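Local coordinates for ABC transporter, substrate binding protein (Polyamine) (Agrobacterium tumefaciens, PDB 4EUO) that binds gamma-aminobutyric acid (GABA) selectively in the periplasm, probably to hand it to an ABC transporter for import, at residues S6-T11 and T38-L43; D2-S7 and T53-D58. One frame throughout, in Å; residues are numbered along the deposited sequence.

Contact 1. Residues S6-T11 and T38-L43; sequences SSWGGT and TDYGKL. With ABU (gamma-amino-butanoic acid), chain E.
The Trp8 indole is sandwiched between protein and ligand: Thr38 lies over one face and gamma-amino-butanoic acid over the opposite one. On the protein side Thr38 CB sits 3.9 Å from the centroid of the six-membered ring of Trp8, only 15° off the ring normal, a CH-pi contact that Thr38 CG2 extends by resting 3.8 Å from Trp8 CZ2. A chi1 of -65° keeps Thr38 OG1 beside the backbone N and sends CG2 anti to it, which brings the methyl under the CZ2-CH2 rim of the benzo ring and turns OG1 back to the strands, where it bonds to the carbonyl of Asp58 and makes a weak, long hydrogen bond with Ser6 OG. The threonine is itself anchored to the neighbouring backbone, its N donating to Ser7 O (2.8 Å) from well above the carbonyl plane. Tyr40 meets the rim of the indole, its OH lying in the ring plane, 3.6 Å from Trp8 CZ2, while bonded to Glu60. Rotation of the indole is further restricted by its NE1 bond to Asp58. On the ligand side ABU OXT lies 3.1 Å from Trp8 CB. Both segments run into helices, 10-28 and 40-48, from the loops that follow strands 3-6 and 32-35, and Trp8, backed by Thr38 and edged by Tyr40, forms part of the ligand-pocket wall of a periplasmic binding protein.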
loop_
_atom_site.group_PDB
_atom_site.type_symbol
_atom_site.label_atom_id
_atom_site.label_comp_id
_atom_site.label_asym_id
_atom_site.label_seq_id
_atom_site.Cartn_x
_atom_site.Cartn_y
_atom_site.Cartn_z
ATOM N N SER A 6 -10.725 -3.267 9.083
ATOM C CA SER A 6 -9.566 -4.122 8.841
ATOM C C SER A 6 -8.532 -3.378 8.024
ATOM O O SER A 6 -8.862 -2.767 7.005
ATOM C CB SER A 6 -9.976 -5.373 8.071
ATOM O OG SER A 6 -8.844 -6.160 7.719
ATOM N N SER A 7 -7.278 -3.465 8.438
ATOM C CA SER A 7 -6.179 -2.830 7.707
ATOM C C SER A 7 -4.914 -3.678 7.850
ATOM O O SER A 7 -5.000 -4.873 8.149
ATOM C CB SER A 7 -6.034 -1.358 8.095
ATOM O OG SER A 7 -5.117 -0.715 7.223
ATOM N N TRP A 8 -3.750 -3.084 7.616
ATOM C CA TRP A 8 -2.527 -3.803 7.417
ATOM C C TRP A 8 -1.704 -3.997 8.670
ATOM O O TRP A 8 -0.556 -4.440 8.583
ATOM C CB TRP A 8 -1.732 -3.071 6.302
ATOM C CG TRP A 8 -2.504 -3.086 5.016
ATOM C CD1 TRP A 8 -3.458 -2.190 4.618
ATOM C CD2 TRP A 8 -2.473 -4.108 4.018
ATOM N NE1 TRP A 8 -4.032 -2.600 3.440
ATOM C CE2 TRP A 8 -3.462 -3.786 3.054
ATOM C CE3 TRP A 8 -1.742 -5.304 3.867
ATOM C CZ2 TRP A 8 -3.685 -4.572 1.916
ATOM C CZ3 TRP A 8 -1.994 -6.100 2.753
ATOM C CH2 TRP A 8 -2.932 -5.716 1.778
ATOM N N GLY A 9 -2.294 -3.682 9.812
ATOM C CA GLY A 9 -1.659 -3.901 11.099
ATOM C C GLY A 9 -0.561 -2.919 11.413
ATOM O O GLY A 9 -0.230 -2.018 10.623
ATOM N N GLY A 10 -0.002 -3.116 12.589
ATOM C CA GLY A 10 1.175 -2.390 13.043
ATOM C C GLY A 10 1.019 -0.899 13.041
ATOM O O GLY A 10 -0.046 -0.366 13.316
ATOM N N THR A 11 2.118 -0.236 12.696
ATOM C CA THR A 11 2.200 1.215 12.774
ATOM C C THR A 11 1.220 1.916 11.910
ATOM O O THR A 11 0.675 2.955 12.279
ATOM C CB THR A 11 3.627 1.691 12.603
ATOM O OG1 THR A 11 4.190 1.090 11.429
ATOM C CG2 THR A 11 4.491 1.339 13.806
ATOM N N THR A 38 -5.450 -7.221 6.617
ATOM C CA THR A 38 -6.190 -7.434 5.391
ATOM C C THR A 38 -5.668 -8.667 4.700
ATOM O O THR A 38 -4.460 -8.809 4.481
ATOM C CB THR A 38 -6.076 -6.228 4.491
ATOM O OG1 THR A 38 -6.734 -5.173 5.195
ATOM C CG2 THR A 38 -6.730 -6.442 3.101
ATOM N N ASP A 39 -6.577 -9.540 4.296
ATOM C CA ASP A 39 -6.248 -10.791 3.649
ATOM C C ASP A 39 -7.386 -11.069 2.695
ATOM O O ASP A 39 -8.534 -11.201 3.139
ATOM C CB ASP A 39 -6.103 -11.870 4.726
ATOM C CG ASP A 39 -5.731 -13.236 4.203
ATOM O OD1 ASP A 39 -4.689 -13.776 4.654
ATOM O OD2 ASP A 39 -6.463 -13.765 3.346
ATOM N N TYR A 40 -7.085 -11.143 1.395
ATOM C CA TYR A 40 -8.134 -11.282 0.414
ATOM C C TYR A 40 -8.807 -12.638 0.457
ATOM O O TYR A 40 -10.014 -12.717 0.162
ATOM C CB TYR A 40 -7.606 -10.949 -0.980
ATOM C CG TYR A 40 -6.913 -9.596 -1.038
ATOM C CD1 TYR A 40 -7.489 -8.463 -0.463
ATOM C CD2 TYR A 40 -5.713 -9.441 -1.717
ATOM C CE1 TYR A 40 -6.848 -7.221 -0.508
ATOM C CE2 TYR A 40 -5.064 -8.219 -1.768
ATOM C CZ TYR A 40 -5.641 -7.111 -1.173
ATOM O OH TYR A 40 -5.029 -5.887 -1.176
ATOM N N GLY A 41 -8.070 -13.671 0.868
ATOM C CA GLY A 41 -8.666 -15.003 1.027
ATOM C C GLY A 41 -9.674 -14.998 2.167
ATOM O O GLY A 41 -10.772 -15.561 2.030
ATOM N N LYS A 42 -9.327 -14.363 3.301
ATOM C CA LYS A 42 -10.261 -14.261 4.432
ATOM C C LYS A 42 -11.468 -13.385 4.073
ATOM O O LYS A 42 -12.586 -13.676 4.526
ATOM C CB LYS A 42 -9.587 -13.719 5.691
ATOM C CG LYS A 42 -8.577 -14.709 6.266
ATOM C CD LYS A 42 -8.029 -14.232 7.595
ATOM C CE LYS A 42 -6.896 -15.106 8.078
ATOM N NZ LYS A 42 -6.757 -15.065 9.560
ATOM N N LEU A 43 -11.268 -12.324 3.270
ATOM C CA LEU A 43 -12.385 -11.467 2.852
ATOM C C LEU A 43 -13.347 -12.314 2.032
ATOM O O LEU A 43 -14.552 -12.339 2.311
ATOM C CB LEU A 43 -11.834 -10.261 2.026
ATOM C CG LEU A 43 -12.797 -9.078 1.840
ATOM C CD1 LEU A 43 -12.026 -7.770 1.519
ATOM C CD2 LEU A 43 -13.853 -9.351 0.770
HETATM N N ABU E . -0.927 -1.561 0.774
HETATM C CD ABU E . -0.082 -0.580 1.466
HETATM C CB ABU E . -0.033 -0.837 2.953
HETATM C CG ABU E . 0.812 0.202 3.607
HETATM C C ABU E . 1.069 0.002 5.086
HETATM O O ABU E . 2.086 0.667 5.629
HETATM O OXT ABU E . 0.423 -0.878 5.811
#

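Contact 2. Residues D2-S7 and T53-D58; sequences DLVFSS and TWDVVD
Ser6 CB sits over the five-membered ring of Trp54, 3.8 Å from its centroid, and Ser6 OG lies above the middle of the indole, so the small serine side chain rests on the face of the broad ring. Val57 CG1 packs beside Ser6 CB on the same side of the sheet. Val4 CG1 meets the indole obliquely at CD1, and the base of the Val4 side chain presses on the Thr53 carbonyl, CB to O 3.2 Å. The indole is held from beyond by Asp35, which accepts from its NE1. Strands 3-6 and 56-58 run parallel, 12° apart, in the sheet of a periplasmic-binding-protein lobe, with Ser6 N donating to Val56 O (2.9 Å) and Asp58 N to Ser6 O. Ahead of this regular pairing, Val4 O receives two donors, Asp55 N and Val56 N, while Val4 N gives a bond to Asp55 OD2 at 2.8 Å on its anti lone pair; the carboxylate thus stands in for a main-chain acceptor, its OD1 being bonded to Thr234 OG1. Across the sheet from Trp54, the Phe5 ring turns its edge to Val56 CG1, CD1 to CG1 3.8 Å. Leu3 CD1 fits against Asp55 CB (3.7 Å), and Phe243 of helix 237-247 packs on Leu3, Phe5 and Val56.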
loop_
_atom_site.group_PDB
_atom_site.type_symbol
_atom_site.label_atom_id
_atom_site.label_comp_id
_atom_site.label_asym_id
_atom_site.label_seq_id
_atom_site.Cartn_x
_atom_site.Cartn_y
_atom_site.Cartn_z
ATOM N N ASP A 2 -21.075 -2.462 16.971
ATOM C CA ASP A 2 -19.767 -1.878 16.684
ATOM C C ASP A 2 -19.393 -2.081 15.230
ATOM O O ASP A 2 -19.774 -3.099 14.638
ATOM C CB ASP A 2 -18.702 -2.533 17.552
ATOM C CG ASP A 2 -18.973 -2.413 19.038
ATOM O OD1 ASP A 2 -19.466 -1.352 19.463
ATOM O OD2 ASP A 2 -18.660 -3.368 19.772
ATOM N N LEU A 3 -18.595 -1.163 14.679
ATOM C CA LEU A 3 -18.117 -1.301 13.303
ATOM C C LEU A 3 -16.706 -1.863 13.368
ATOM O O LEU A 3 -15.931 -1.438 14.218
ATOM C CB LEU A 3 -18.104 0.085 12.640
ATOM C CG LEU A 3 -17.684 0.098 11.192
ATOM C CD1 LEU A 3 -18.854 0.274 10.307
ATOM C CD2 LEU A 3 -16.655 1.185 10.940
ATOM N N VAL A 4 -16.362 -2.794 12.455
ATOM C CA VAL A 4 -15.032 -3.379 12.427
ATOM C C VAL A 4 -14.268 -2.882 11.183
ATOM O O VAL A 4 -14.757 -3.016 10.060
ATOM C CB VAL A 4 -15.075 -4.914 12.452
ATOM C CG1 VAL A 4 -13.670 -5.495 12.339
ATOM C CG2 VAL A 4 -15.768 -5.437 13.722
ATOM N N PHE A 5 -13.086 -2.324 11.431
ATOM C CA PHE A 5 -12.174 -1.834 10.395
ATOM C C PHE A 5 -10.975 -2.728 10.293
ATOM O O PHE A 5 -10.316 -2.968 11.294
ATOM C CB PHE A 5 -11.774 -0.384 10.713
ATOM C CG PHE A 5 -10.735 0.191 9.771
ATOM C CD1 PHE A 5 -11.039 0.433 8.441
ATOM C CD2 PHE A 5 -9.455 0.461 10.212
ATOM C CE1 PHE A 5 -10.081 0.963 7.570
ATOM C CE2 PHE A 5 -8.496 0.987 9.331
ATOM C CZ PHE A 5 -8.830 1.252 8.033
ATOM N N SER A 6 -10.725 -3.267 9.083
ATOM C CA SER A 6 -9.566 -4.122 8.841
ATOM C C SER A 6 -8.532 -3.378 8.024
ATOM O O SER A 6 -8.862 -2.767 7.005
ATOM C CB SER A 6 -9.976 -5.373 8.071
ATOM O OG SER A 6 -8.844 -6.160 7.719
ATOM N N SER A 7 -7.278 -3.465 8.438
ATOM C CA SER A 7 -6.179 -2.830 7.707
ATOM C C SER A 7 -4.914 -3.678 7.850
ATOM O O SER A 7 -5.000 -4.873 8.149
ATOM C CB SER A 7 -6.034 -1.358 8.095
ATOM O OG SER A 7 -5.117 -0.715 7.223
ATOM N N THR A 53 -17.433 -10.080 8.916
ATOM C CA THR A 53 -17.100 -9.490 10.201
ATOM C C THR A 53 -16.212 -8.253 10.051
ATOM O O THR A 53 -15.875 -7.624 11.045
ATOM C CB THR A 53 -16.482 -10.515 11.125
ATOM O OG1 THR A 53 -15.253 -10.956 10.584
ATOM C CG2 THR A 53 -17.425 -11.691 11.394
ATOM N N TRP A 54 -15.785 -7.945 8.823
ATOM C CA TRP A 54 -15.011 -6.724 8.529
ATOM C C TRP A 54 -15.965 -5.817 7.787
ATOM O O TRP A 54 -16.410 -6.175 6.720
ATOM C CB TRP A 54 -13.816 -7.069 7.636
ATOM C CG TRP A 54 -12.747 -7.915 8.249
ATOM C CD1 TRP A 54 -12.605 -8.265 9.565
ATOM C CD2 TRP A 54 -11.651 -8.528 7.548
ATOM N NE1 TRP A 54 -11.469 -9.036 9.729
ATOM C CE2 TRP A 54 -10.883 -9.231 8.501
ATOM C CE3 TRP A 54 -11.263 -8.575 6.196
ATOM C CZ2 TRP A 54 -9.728 -9.952 8.148
ATOM C CZ3 TRP A 54 -10.109 -9.278 5.850
ATOM C CH2 TRP A 54 -9.361 -9.959 6.818
ATOM N N ASP A 55 -16.289 -4.651 8.345
ATOM C CA ASP A 55 -17.249 -3.738 7.708
ATOM C C ASP A 55 -16.612 -2.783 6.698
ATOM O O ASP A 55 -17.204 -2.483 5.674
ATOM C CB ASP A 55 -18.007 -2.973 8.803
ATOM C CG ASP A 55 -18.728 -3.938 9.718
ATOM O OD1 ASP A 55 -19.484 -4.766 9.197
ATOM O OD2 ASP A 55 -18.443 -3.920 10.924
ATOM N N VAL A 56 -15.406 -2.330 7.025
ATOM C CA VAL A 56 -14.633 -1.487 6.119
ATOM C C VAL A 56 -13.254 -2.116 6.092
ATOM O O VAL A 56 -12.678 -2.433 7.136
ATOM C CB VAL A 56 -14.576 -0.016 6.567
ATOM C CG1 VAL A 56 -13.611 0.783 5.671
ATOM C CG2 VAL A 56 -15.977 0.619 6.528
ATOM N N VAL A 57 -12.734 -2.316 4.875
ATOM C CA VAL A 57 -11.405 -2.894 4.721
ATOM C C VAL A 57 -10.527 -1.952 3.892
ATOM O O VAL A 57 -10.935 -1.462 2.842
ATOM C CB VAL A 57 -11.475 -4.279 4.042
ATOM C CG1 VAL A 57 -10.111 -4.983 4.044
ATOM C CG2 VAL A 57 -12.507 -5.209 4.713
ATOM N N ASP A 58 -9.304 -1.766 4.365
ATOM C CA ASP A 58 -8.305 -1.056 3.591
ATOM C C ASP A 58 -7.590 -2.127 2.734
ATOM O O ASP A 58 -6.994 -3.079 3.255
ATOM C CB ASP A 58 -7.343 -0.365 4.555
ATOM C CG ASP A 58 -6.251 0.413 3.871
ATOM O OD1 ASP A 58 -5.556 -0.177 3.020
ATOM O OD2 ASP A 58 -6.111 1.602 4.167
#

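Contacts 1 and 2 share Ser6 and Ser7, and their centres lie about 9 Å apart. Asp58 joins them twice: its backbone O probably takes a hydrogen bond from Thr38 OG1 (2.9 Å), and its OD1 probably takes one from Trp8 NE1 (2.9 Å). The parallel strand pair of contact 2 thereby probably helps to position Trp8 in the pocket. Packing adds to the join, with Val57 CG1 3.6 Å from Thr38 OG1. Trp8 touches the ligand directly, whereas the Asp58 side chain stays about 5 Å from it at the nearest atoms, a second-shell residue. Thr12, the next residue after 6-11, hydrogen-bonds the ligand, as do Arg203, Asp226 and Tyr262 from further along the chain.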